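Local coordinates for protein L-threonine dehydrogenase (PDB 2YY7) that probably oxidises L-threonine at its 3-hydroxyl carbon, using the NAD it binds in a Rossmann-type fold as the hydride acceptor, at residues A243-T248 and E301-D306; L6-C11 and N58-L63; D92-S97 and T141-S146. All coordinates share one frame; numbering follows the deposited sequence.

Contact 1 of 3, residues A243-T248 and E301-D306; sequences AAMSFT and ESMTKD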
loop_
_atom_site.group_PDB
_atom_site.type_symbol
_atom_site.label_atom_id
_atom_site.label_comp_id
_atom_site.label_asym_id
_atom_site.label_seq_id
_atom_site.Cartn_x
_atom_site.Cartn_y
_atom_site.Cartn_z
ATOM N N ALA A 243 -16.726 -10.233 -9.682
ATOM C CA ALA A 243 -17.932 -10.520 -8.919
ATOM C C ALA A 243 -18.784 -11.644 -9.481
ATOM O O ALA A 243 -18.668 -12.014 -10.652
ATOM C CB ALA A 243 -18.771 -9.255 -8.800
ATOM N N ALA A 244 -19.641 -12.178 -8.617
ATOM C CA ALA A 244 -20.565 -13.245 -8.973
ATOM C C ALA A 244 -21.807 -13.119 -8.093
ATOM O O ALA A 244 -22.890 -12.813 -8.586
ATOM C CB ALA A 244 -19.906 -14.614 -8.774
ATOM N N MET A 245 -21.638 -13.330 -6.788
ATOM C CA MET A 245 -22.751 -13.251 -5.844
ATOM C C MET A 245 -22.501 -12.312 -4.675
ATOM O O MET A 245 -21.378 -11.887 -4.420
ATOM C CB MET A 245 -23.042 -14.622 -5.228
ATOM C CG MET A 245 -22.994 -15.801 -6.165
ATOM S SD MET A 245 -23.218 -17.312 -5.201
ATOM C CE MET A 245 -21.531 -17.615 -4.644
ATOM N N SER A 246 -23.579 -12.030 -3.954
ATOM C CA SER A 246 -23.566 -11.207 -2.752
ATOM C C SER A 246 -24.765 -11.705 -1.966
ATOM O O SER A 246 -25.886 -11.745 -2.486
ATOM C CB SER A 246 -23.723 -9.712 -3.072
ATOM O OG SER A 246 -22.473 -9.110 -3.381
ATOM N N PHE A 247 -24.519 -12.123 -0.730
ATOM C CA PHE A 247 -25.578 -12.630 0.128
ATOM C C PHE A 247 -25.196 -12.541 1.599
ATOM O O PHE A 247 -24.033 -12.342 1.940
ATOM C CB PHE A 247 -25.926 -14.082 -0.257
ATOM C CG PHE A 247 -24.770 -15.063 -0.134
ATOM C CD1 PHE A 247 -24.332 -15.506 1.114
ATOM C CD2 PHE A 247 -24.148 -15.566 -1.275
ATOM C CE1 PHE A 247 -23.289 -16.441 1.226
ATOM C CE2 PHE A 247 -23.102 -16.500 -1.179
ATOM C CZ PHE A 247 -22.674 -16.937 0.076
ATOM N N THR A 248 -26.191 -12.674 2.466
ATOM C CA THR A 248 -25.988 -12.623 3.908
ATOM C C THR A 248 -26.053 -14.045 4.447
ATOM O O THR A 248 -26.459 -14.967 3.738
ATOM C CB THR A 248 -27.116 -11.832 4.599
ATOM O OG1 THR A 248 -28.368 -12.472 4.315
ATOM C CG2 THR A 248 -27.166 -10.393 4.102
ATOM N N GLU A 301 -28.428 -20.198 -5.501
ATOM C CA GLU A 301 -29.181 -21.437 -5.672
ATOM C C GLU A 301 -28.401 -22.572 -6.343
ATOM O O GLU A 301 -28.403 -23.700 -5.853
ATOM C CB GLU A 301 -30.469 -21.166 -6.466
ATOM C CG GLU A 301 -31.191 -22.432 -6.936
ATOM C CD GLU A 301 -32.511 -22.139 -7.636
ATOM O OE1 GLU A 301 -32.554 -21.225 -8.489
ATOM O OE2 GLU A 301 -33.505 -22.836 -7.342
ATOM N N SER A 302 -27.744 -22.289 -7.466
ATOM C CA SER A 302 -26.986 -23.329 -8.159
ATOM C C SER A 302 -25.737 -23.756 -7.390
ATOM O O SER A 302 -25.316 -24.912 -7.469
ATOM C CB SER A 302 -26.609 -22.878 -9.580
ATOM O OG SER A 302 -25.930 -21.635 -9.576
ATOM N N MET A 303 -25.137 -22.834 -6.646
ATOM C CA MET A 303 -23.958 -23.190 -5.871
ATOM C C MET A 303 -24.345 -24.070 -4.690
ATOM O O MET A 303 -23.665 -25.051 -4.389
ATOM C CB MET A 303 -23.244 -21.949 -5.345
ATOM C CG MET A 303 -22.188 -22.291 -4.312
ATOM S SD MET A 303 -21.408 -20.867 -3.596
ATOM C CE MET A 303 -22.693 -20.338 -2.427
ATOM N N THR A 304 -25.431 -23.710 -4.013
ATOM C CA THR A 304 -25.894 -24.479 -2.865
ATOM C C THR A 304 -26.199 -25.913 -3.286
ATOM O O THR A 304 -25.836 -26.865 -2.598
ATOM C CB THR A 304 -27.160 -23.851 -2.238
ATOM O OG1 THR A 304 -26.843 -22.553 -1.721
ATOM C CG2 THR A 304 -27.682 -24.725 -1.101
ATOM N N LYS A 305 -26.865 -26.063 -4.426
ATOM C CA LYS A 305 -27.209 -27.386 -4.929
ATOM C C LYS A 305 -25.945 -28.199 -5.177
ATOM O O LYS A 305 -25.823 -29.334 -4.710
ATOM C CB LYS A 305 -28.004 -27.267 -6.236
ATOM C CG LYS A 305 -28.360 -28.601 -6.869
ATOM C CD LYS A 305 -29.053 -28.403 -8.210
ATOM C CE LYS A 305 -29.454 -29.735 -8.825
ATOM N NZ LYS A 305 -29.992 -29.573 -10.206
ATOM N N ASP A 306 -25.007 -27.604 -5.913
ATOM C CA ASP A 306 -23.745 -28.261 -6.251
ATOM C C ASP A 306 -22.913 -28.623 -5.023
ATOM O O ASP A 306 -22.269 -29.671 -4.996
ATOM C CB ASP A 306 -22.937 -27.368 -7.200
ATOM C CG ASP A 306 -21.853 -28.131 -7.938
ATOM O OD1 ASP A 306 -20.720 -28.219 -7.428
ATOM O OD2 ASP A 306 -22.148 -28.661 -9.031
#

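Contact 2 of 3, residues L6-C11 and N58-L63; sequences LIIGAC and NQIEHL. With NAD (nicotinamide-adenine-dinucleotide), chain E.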
loop_
_atom_site.group_PDB
_atom_site.type_symbol
_atom_site.label_atom_id
_atom_site.label_comp_id
_atom_site.label_asym_id
_atom_site.label_seq_id
_atom_site.Cartn_x
_atom_site.Cartn_y
_atom_site.Cartn_z
ATOM N N LEU A 6 3.800 -23.437 -13.164
ATOM C CA LEU A 6 4.236 -23.712 -11.804
ATOM C C LEU A 6 3.231 -23.054 -10.867
ATOM O O LEU A 6 3.066 -21.830 -10.875
ATOM C CB LEU A 6 5.631 -23.143 -11.535
ATOM C CG LEU A 6 6.082 -23.245 -10.072
ATOM C CD1 LEU A 6 6.146 -24.716 -9.643
ATOM C CD2 LEU A 6 7.442 -22.575 -9.905
ATOM N N ILE A 7 2.533 -23.870 -10.085
ATOM C CA ILE A 7 1.563 -23.352 -9.133
ATOM C C ILE A 7 2.191 -23.411 -7.743
ATOM O O ILE A 7 2.502 -24.489 -7.238
ATOM C CB ILE A 7 0.268 -24.187 -9.138
ATOM C CG1 ILE A 7 -0.404 -24.092 -10.510
ATOM C CG2 ILE A 7 -0.677 -23.684 -8.054
ATOM C CD1 ILE A 7 -1.566 -25.038 -10.687
ATOM N N ILE A 8 2.393 -22.244 -7.142
ATOM C CA ILE A 8 2.985 -22.153 -5.815
ATOM C C ILE A 8 1.829 -22.053 -4.822
ATOM O O ILE A 8 0.991 -21.153 -4.926
ATOM C CB ILE A 8 3.899 -20.913 -5.719
ATOM C CG1 ILE A 8 4.968 -20.985 -6.814
ATOM C CG2 ILE A 8 4.565 -20.841 -4.345
ATOM C CD1 ILE A 8 5.910 -19.786 -6.834
ATOM N N GLY A 9 1.787 -22.991 -3.875
ATOM C CA GLY A 9 0.714 -23.036 -2.897
ATOM C C GLY A 9 -0.417 -23.852 -3.498
ATOM O O GLY A 9 -1.590 -23.541 -3.308
ATOM N N ALA A 10 -0.051 -24.915 -4.214
ATOM C CA ALA A 10 -1.010 -25.775 -4.904
ATOM C C ALA A 10 -1.930 -26.611 -4.024
ATOM O O ALA A 10 -2.954 -27.110 -4.500
ATOM C CB ALA A 10 -0.265 -26.690 -5.885
ATOM N N CYS A 11 -1.575 -26.769 -2.753
ATOM C CA CYS A 11 -2.385 -27.562 -1.836
ATOM C C CYS A 11 -3.485 -26.761 -1.141
ATOM O O CYS A 11 -4.255 -27.305 -0.343
ATOM C CB CYS A 11 -1.475 -28.227 -0.796
ATOM S SG CYS A 11 -0.305 -29.412 -1.532
ATOM N N ASN A 58 15.816 -18.437 -4.198
ATOM C CA ASN A 58 16.608 -19.476 -4.856
ATOM C C ASN A 58 15.836 -20.768 -5.117
ATOM O O ASN A 58 16.029 -21.409 -6.154
ATOM C CB ASN A 58 17.867 -19.790 -4.046
ATOM C CG ASN A 58 18.785 -18.589 -3.910
ATOM O OD1 ASN A 58 19.109 -17.923 -4.893
ATOM N ND2 ASN A 58 19.216 -18.312 -2.687
ATOM N N GLN A 59 14.967 -21.156 -4.187
ATOM C CA GLN A 59 14.184 -22.375 -4.364
ATOM C C GLN A 59 13.212 -22.236 -5.536
ATOM O O GLN A 59 12.993 -23.185 -6.279
ATOM C CB GLN A 59 13.404 -22.715 -3.092
ATOM C CG GLN A 59 14.270 -22.946 -1.867
ATOM C CD GLN A 59 13.493 -23.536 -0.708
ATOM O OE1 GLN A 59 13.920 -23.459 0.444
ATOM N NE2 GLN A 59 12.357 -24.141 -1.006
ATOM N N ILE A 60 12.625 -21.054 -5.692
ATOM C CA ILE A 60 11.686 -20.820 -6.788
ATOM C C ILE A 60 12.450 -20.785 -8.108
ATOM O O ILE A 60 12.047 -21.414 -9.085
ATOM C CB ILE A 60 10.931 -19.484 -6.616
ATOM C CG1 ILE A 60 10.195 -19.467 -5.269
ATOM C CG2 ILE A 60 9.938 -19.303 -7.760
ATOM C CD1 ILE A 60 9.505 -18.142 -4.957
ATOM N N GLU A 61 13.555 -20.048 -8.127
ATOM C CA GLU A 61 14.381 -19.938 -9.323
ATOM C C GLU A 61 14.805 -21.332 -9.792
ATOM O O GLU A 61 14.810 -21.616 -10.990
ATOM C CB GLU A 61 15.618 -19.079 -9.029
ATOM C CG GLU A 61 16.505 -18.819 -10.237
ATOM C CD GLU A 61 17.711 -17.952 -9.909
ATOM O OE1 GLU A 61 18.508 -18.338 -9.022
ATOM O OE2 GLU A 61 17.860 -16.884 -10.541
ATOM N N HIS A 62 15.151 -22.201 -8.843
ATOM C CA HIS A 62 15.571 -23.564 -9.169
ATOM C C HIS A 62 14.469 -24.386 -9.838
ATOM O O HIS A 62 14.742 -25.152 -10.767
ATOM C CB HIS A 62 16.040 -24.297 -7.906
ATOM C CG HIS A 62 16.334 -25.750 -8.127
ATOM N ND1 HIS A 62 17.389 -26.188 -8.898
ATOM C CD2 HIS A 62 15.696 -26.864 -7.693
ATOM C CE1 HIS A 62 17.388 -27.510 -8.932
ATOM N NE2 HIS A 62 16.371 -27.945 -8.208
ATOM N N LEU A 63 13.232 -24.247 -9.364
ATOM C CA LEU A 63 12.125 -24.995 -9.959
ATOM C C LEU A 63 11.815 -24.451 -11.350
ATOM O O LEU A 63 11.455 -25.207 -12.258
ATOM C CB LEU A 63 10.873 -24.922 -9.076
ATOM C CG LEU A 63 11.010 -25.514 -7.669
ATOM C CD1 LEU A 63 9.675 -25.439 -6.936
ATOM C CD2 LEU A 63 11.476 -26.957 -7.768
HETATM P PA NAD E . -4.954 -21.488 1.390
HETATM O O1A NAD E . -6.066 -22.478 1.367
HETATM O O2A NAD E . -4.580 -20.977 2.734
HETATM O O5B NAD E . -3.709 -22.018 0.568
HETATM C C5B NAD E . -2.435 -21.466 0.733
HETATM C C4B NAD E . -1.396 -22.501 0.376
HETATM O O4B NAD E . -0.123 -21.851 0.373
HETATM C C3B NAD E . -1.352 -23.657 1.403
HETATM O O3B NAD E . -1.454 -24.940 0.761
HETATM C C2B NAD E . -0.026 -23.419 2.136
HETATM O O2B NAD E . 0.572 -24.623 2.585
HETATM C C1B NAD E . 0.797 -22.702 1.054
HETATM N N9A NAD E . 1.946 -21.969 1.605
HETATM C C8A NAD E . 1.950 -21.182 2.756
HETATM N N7A NAD E . 3.192 -20.708 2.930
HETATM C C5A NAD E . 3.947 -21.164 1.906
HETATM C C6A NAD E . 5.295 -21.008 1.623
HETATM N N6A NAD E . 6.085 -20.368 2.458
HETATM N N1A NAD E . 5.819 -21.620 0.514
HETATM C C2A NAD E . 5.022 -22.385 -0.325
HETATM N N3A NAD E . 3.683 -22.577 -0.044
HETATM C C4A NAD E . 3.175 -21.965 1.075
HETATM O O3 NAD E . -5.397 -20.181 0.569
HETATM P PN NAD E . -6.359 -20.059 -0.733
HETATM O O1N NAD E . -6.080 -21.128 -1.748
HETATM O O2N NAD E . -7.722 -19.786 -0.203
HETATM O O5D NAD E . -5.841 -18.652 -1.354
HETATM C C5D NAD E . -4.830 -18.625 -2.373
HETATM C C4D NAD E . -4.623 -17.154 -2.826
HETATM O O4D NAD E . -5.867 -16.579 -3.184
HETATM C C3D NAD E . -4.073 -16.244 -1.723
HETATM O O3D NAD E . -3.237 -15.260 -2.324
HETATM C C2D NAD E . -5.301 -15.538 -1.201
HETATM O O2D NAD E . -4.898 -14.357 -0.549
HETATM C C1D NAD E . -6.130 -15.351 -2.472
HETATM N N1N NAD E . -7.558 -15.162 -2.126
HETATM C C2N NAD E . -8.286 -16.217 -1.615
HETATM C C3N NAD E . -9.626 -16.030 -1.293
HETATM C C7N NAD E . -10.475 -17.189 -0.846
HETATM O O7N NAD E . -11.772 -16.865 -0.482
HETATM N N7N NAD E . -9.998 -18.443 -0.756
HETATM C C4N NAD E . -10.227 -14.769 -1.465
HETATM C C5N NAD E . -9.483 -13.717 -2.008
HETATM C C6N NAD E . -8.151 -13.909 -2.317
#

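Contact 3 of 3, residues D92-S97 and T141-S146; sequences DLNMNS and TVYGIS. With NAD (nicotinamide-adenine-dinucleotide), chain E.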
loop_
_atom_site.group_PDB
_atom_site.type_symbol
_atom_site.label_atom_id
_atom_site.label_comp_id
_atom_site.label_asym_id
_atom_site.label_seq_id
_atom_site.Cartn_x
_atom_site.Cartn_y
_atom_site.Cartn_z
ATOM N N ASP A 92 5.622 -10.523 5.653
ATOM C CA ASP A 92 6.837 -11.107 5.095
ATOM C C ASP A 92 6.536 -12.044 3.926
ATOM O O ASP A 92 7.050 -11.850 2.825
ATOM C CB ASP A 92 7.598 -11.848 6.202
ATOM C CG ASP A 92 8.957 -12.370 5.746
ATOM O OD1 ASP A 92 9.465 -11.912 4.703
ATOM O OD2 ASP A 92 9.528 -13.235 6.448
ATOM N N LEU A 93 5.700 -13.053 4.164
ATOM C CA LEU A 93 5.334 -14.019 3.126
ATOM C C LEU A 93 4.581 -13.412 1.942
ATOM O O LEU A 93 4.974 -13.585 0.788
ATOM C CB LEU A 93 4.470 -15.139 3.720
ATOM C CG LEU A 93 3.858 -16.106 2.698
ATOM C CD1 LEU A 93 4.966 -16.915 2.039
ATOM C CD2 LEU A 93 2.866 -17.036 3.389
ATOM N N ASN A 94 3.489 -12.716 2.234
ATOM C CA ASN A 94 2.670 -12.126 1.186
ATOM C C ASN A 94 3.426 -11.165 0.269
ATOM O O ASN A 94 3.213 -11.176 -0.944
ATOM C CB ASN A 94 1.457 -11.423 1.808
ATOM C CG ASN A 94 0.507 -12.397 2.498
ATOM O OD1 ASN A 94 0.839 -13.564 2.720
ATOM N ND2 ASN A 94 -0.674 -11.915 2.846
ATOM N N MET A 95 4.312 -10.346 0.834
ATOM C CA MET A 95 5.064 -9.393 0.023
ATOM C C MET A 95 6.302 -9.963 -0.658
ATOM O O MET A 95 6.488 -9.790 -1.866
ATOM C CB MET A 95 5.497 -8.179 0.864
ATOM C CG MET A 95 4.357 -7.293 1.359
ATOM S SD MET A 95 3.193 -6.818 0.053
ATOM C CE MET A 95 4.231 -5.823 -1.044
ATOM N N ASN A 96 7.151 -10.635 0.111
ATOM C CA ASN A 96 8.392 -11.164 -0.439
ATOM C C ASN A 96 8.227 -12.288 -1.447
ATOM O O ASN A 96 9.038 -12.411 -2.360
ATOM C CB ASN A 96 9.348 -11.570 0.692
ATOM C CG ASN A 96 9.887 -10.357 1.446
ATOM O OD1 ASN A 96 10.300 -9.373 0.834
ATOM N ND2 ASN A 96 9.883 -10.423 2.773
ATOM N N SER A 97 7.183 -13.099 -1.303
ATOM C CA SER A 97 6.957 -14.168 -2.268
ATOM C C SER A 97 6.602 -13.511 -3.604
ATOM O O SER A 97 7.003 -13.979 -4.668
ATOM C CB SER A 97 5.819 -15.081 -1.803
ATOM O OG SER A 97 4.587 -14.378 -1.718
ATOM N N THR A 141 -6.770 -4.282 7.661
ATOM C CA THR A 141 -6.142 -5.541 8.079
ATOM C C THR A 141 -4.755 -5.689 7.461
ATOM O O THR A 141 -4.471 -5.098 6.420
ATOM C CB THR A 141 -6.968 -6.768 7.646
ATOM O OG1 THR A 141 -6.975 -6.868 6.213
ATOM C CG2 THR A 141 -8.397 -6.644 8.147
ATOM N N VAL A 142 -3.896 -6.471 8.109
ATOM C CA VAL A 142 -2.545 -6.726 7.603
ATOM C C VAL A 142 -2.670 -7.309 6.198
ATOM O O VAL A 142 -1.952 -6.917 5.278
ATOM C CB VAL A 142 -1.789 -7.768 8.485
ATOM C CG1 VAL A 142 -0.451 -8.128 7.847
ATOM C CG2 VAL A 142 -1.570 -7.215 9.883
ATOM N N TYR A 143 -3.594 -8.254 6.051
ATOM C CA TYR A 143 -3.837 -8.923 4.775
ATOM C C TYR A 143 -4.160 -7.916 3.674
ATOM O O TYR A 143 -3.498 -7.892 2.633
ATOM C CB TYR A 143 -4.988 -9.910 4.940
ATOM C CG TYR A 143 -5.415 -10.653 3.694
ATOM C CD1 TYR A 143 -4.589 -11.609 3.097
ATOM C CD2 TYR A 143 -6.692 -10.469 3.170
ATOM C CE1 TYR A 143 -5.041 -12.380 2.003
ATOM C CE2 TYR A 143 -7.153 -11.223 2.093
ATOM C CZ TYR A 143 -6.329 -12.179 1.517
ATOM O OH TYR A 143 -6.825 -12.942 0.480
ATOM N N GLY A 144 -5.176 -7.085 3.911
ATOM C CA GLY A 144 -5.567 -6.089 2.925
ATOM C C GLY A 144 -4.430 -5.160 2.537
ATOM O O GLY A 144 -4.290 -4.785 1.374
ATOM N N ILE A 145 -3.615 -4.780 3.517
ATOM C CA ILE A 145 -2.484 -3.894 3.258
ATOM C C ILE A 145 -1.491 -4.582 2.324
ATOM O O ILE A 145 -0.952 -3.950 1.403
ATOM C CB ILE A 145 -1.767 -3.503 4.577
ATOM C CG1 ILE A 145 -2.756 -2.772 5.499
ATOM C CG2 ILE A 145 -0.553 -2.613 4.278
ATOM C CD1 ILE A 145 -2.194 -2.443 6.868
ATOM N N SER A 146 -1.262 -5.874 2.551
ATOM C CA SER A 146 -0.331 -6.634 1.722
ATOM C C SER A 146 -0.860 -6.774 0.300
ATOM O O SER A 146 -0.092 -6.725 -0.663
ATOM C CB SER A 146 -0.069 -8.030 2.318
ATOM O OG SER A 146 -1.148 -8.923 2.093
HETATM P PA NAD E . -4.954 -21.488 1.390
HETATM O O1A NAD E . -6.066 -22.478 1.367
HETATM O O2A NAD E . -4.580 -20.977 2.734
HETATM O O5B NAD E . -3.709 -22.018 0.568
HETATM C C5B NAD E . -2.435 -21.466 0.733
HETATM C C4B NAD E . -1.396 -22.501 0.376
HETATM O O4B NAD E . -0.123 -21.851 0.373
HETATM C C3B NAD E . -1.352 -23.657 1.403
HETATM O O3B NAD E . -1.454 -24.940 0.761
HETATM C C2B NAD E . -0.026 -23.419 2.136
HETATM O O2B NAD E . 0.572 -24.623 2.585
HETATM C C1B NAD E . 0.797 -22.702 1.054
HETATM N N9A NAD E . 1.946 -21.969 1.605
HETATM C C8A NAD E . 1.950 -21.182 2.756
HETATM N N7A NAD E . 3.192 -20.708 2.930
HETATM C C5A NAD E . 3.947 -21.164 1.906
HETATM C C6A NAD E . 5.295 -21.008 1.623
HETATM N N6A NAD E . 6.085 -20.368 2.458
HETATM N N1A NAD E . 5.819 -21.620 0.514
HETATM C C2A NAD E . 5.022 -22.385 -0.325
HETATM N N3A NAD E . 3.683 -22.577 -0.044
HETATM C C4A NAD E . 3.175 -21.965 1.075
HETATM O O3 NAD E . -5.397 -20.181 0.569
HETATM P PN NAD E . -6.359 -20.059 -0.733
HETATM O O1N NAD E . -6.080 -21.128 -1.748
HETATM O O2N NAD E . -7.722 -19.786 -0.203
HETATM O O5D NAD E . -5.841 -18.652 -1.354
HETATM C C5D NAD E . -4.830 -18.625 -2.373
HETATM C C4D NAD E . -4.623 -17.154 -2.826
HETATM O O4D NAD E . -5.867 -16.579 -3.184
HETATM C C3D NAD E . -4.073 -16.244 -1.723
HETATM O O3D NAD E . -3.237 -15.260 -2.324
HETATM C C2D NAD E . -5.301 -15.538 -1.201
HETATM O O2D NAD E . -4.898 -14.357 -0.549
HETATM C C1D NAD E . -6.130 -15.351 -2.472
HETATM N N1N NAD E . -7.558 -15.162 -2.126
HETATM C C2N NAD E . -8.286 -16.217 -1.615
HETATM C C3N NAD E . -9.626 -16.030 -1.293
HETATM C C7N NAD E . -10.475 -17.189 -0.846
HETATM O O7N NAD E . -11.772 -16.865 -0.482
HETATM N N7N NAD E . -9.998 -18.443 -0.756
HETATM C C4N NAD E . -10.227 -14.769 -1.465
HETATM C C5N NAD E . -9.483 -13.717 -2.008
HETATM C C6N NAD E . -8.151 -13.909 -2.317
HETATM O O HOH W 1 1.010 -9.532 -1.049
#

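Contact 1 of 3, residues A243-T248 and E301-D306
The ring of Phe247 meets two methionine methyl groups. Met303, from the helix 301-306, brings its CE to 4.1 Å from Phe247 CE2 on an oblique line, its side chain running at about a right angle to that of the phenylalanine. Met245, two residues back on the same strand, sets its own CE at the ring edge, in the ring plane. The methyls also touch each other, with Met245 CE 3.7 Å from Met303 CE, while Met245 CE lies closer still to the sulfur, 3.4 Å from Met303 SD. Both thioethers are extended until their last torsion, where each turns: chi3 is -84° in Met245 and 78° in Met303. These bends bring the two methyls together beside the ring, although Met245 CA and Met303 CA are 10.0 Å apart.

On the strand side, Met245 and Phe247 are held by backbone hydrogen bonds to Met213 and Met211 of the antiparallel neighbour 211-215. Ile174 touches both Phe247 and Met303, and Tyr215 adds a further contact to Met303. The helix near the C terminus is thereby joined to the edge of the main sheet through a small buried core of sulfur, methyl and aromatic carbon. Between the two segments the touching groups are all apolar, so the join rests on dispersion and exclusion of water, with shape rather than bond direction setting how the side chains fit.

Contact 2 of 3, residues L6-C11 and N58-L63
Ile8 and Ile60 share the same first torsion, CG1 anti to the carbonyl carbon (chi1 -57° in both), which leaves CG2 anti to the backbone N. The outstretched CG1 branch of Ile8 therefore carries CD1 across to the CG2 branch of Ile60, and the two side chains meet at about a right angle with Ile8 CD1 4.2 Å from Ile60 CG2. Leu6 rests its CD2 methyl against the base of Leu63, about one helical turn beyond Ile60, with Leu6 CD2 4.2 Å from Leu63 CB. Leu6 and Ile8 thus face helix 57-66, while Ile7 between them packs on Thr19 and Leu22 of helix 13-26.

Past Ile8 the strand turns into a loop against the cofactor. Gly9 lies at positive phi, its CA 3.6 Å from NAD O4B; a CB there would run into that oxygen and into the carbonyl O of Ile8. The loop continues to Cys11, whose backbone N is hydrogen-bonded to Asp35 OD2, an oxygen that also bonds to NAD. A strand with helices on both faces, leading into a GxxGxxG turn under the adenosine ribose, is the dinucleotide-binding start of the Rossmann fold.

Contact 3 of 3, residues D92-S97 and T141-S146
Asn94 and Ser146 meet where helices 92-97 and 142-146 run almost parallel, their axes 9.9 Å apart and 8° from alignment. The second helix carries the Tyr-x-x-x-Lys motif of the short-chain dehydrogenases, here Tyr143 and Lys147. Asn94 ND2 donates to Ser146 OG at 3.1 Å, nearly straight at 172° and with the acceptor in the amide plane. Asn94 OD1 accepts from Leu78 N, so both ends of the amide are engaged and its rotation is fixed. With chi1 76°, Ser146 OG also turns back to donate to Tyr143 O at 2.6 Å, on a lone pair. With Ser146 replaced by an alanine, Asn94 ND2 would probably lose this acceptor and Tyr143 O its side-chain donor.

The Tyr143 ring has Asn94 ND2 at its edge, the amide and ring planes steeply inclined, and its OH shares a 2.6 Å hydrogen bond with NAD O2D. On the residue after Asn94, Met95 doubles back at chi2 and chi3 to set SD beside Ser146 O, and also packs on Trp91 of the second subunit. A water closes the join between the backbones, donating to Ser146 O at 3.0 Å and, weakly, to Asn94 O.

In the fold
From the N terminus, contact 2 closes first: the chain leaves strand 5-8, passes through two further, parallel strands of the main sheet (31-35 and 49-51) and returns as helix 57-66. Contact 3 then opens on helix 87-106 and closes at the start of helix 142-161, spanning strand 112-118. Contact 1 comes last, joining strand 245-247 to helix 300-311. The three loops follow in series, neither nesting nor crossing. Contacts 2 and 3 have centres 18 Å apart and both touch NAD, 2 at the adenosine ribose and 3 at the adenine and nicotinamide ribose. Contact 1 is on the opposite side of the chain's centre, 32 Å from contact 2 between centres, yet reaches the same sheet.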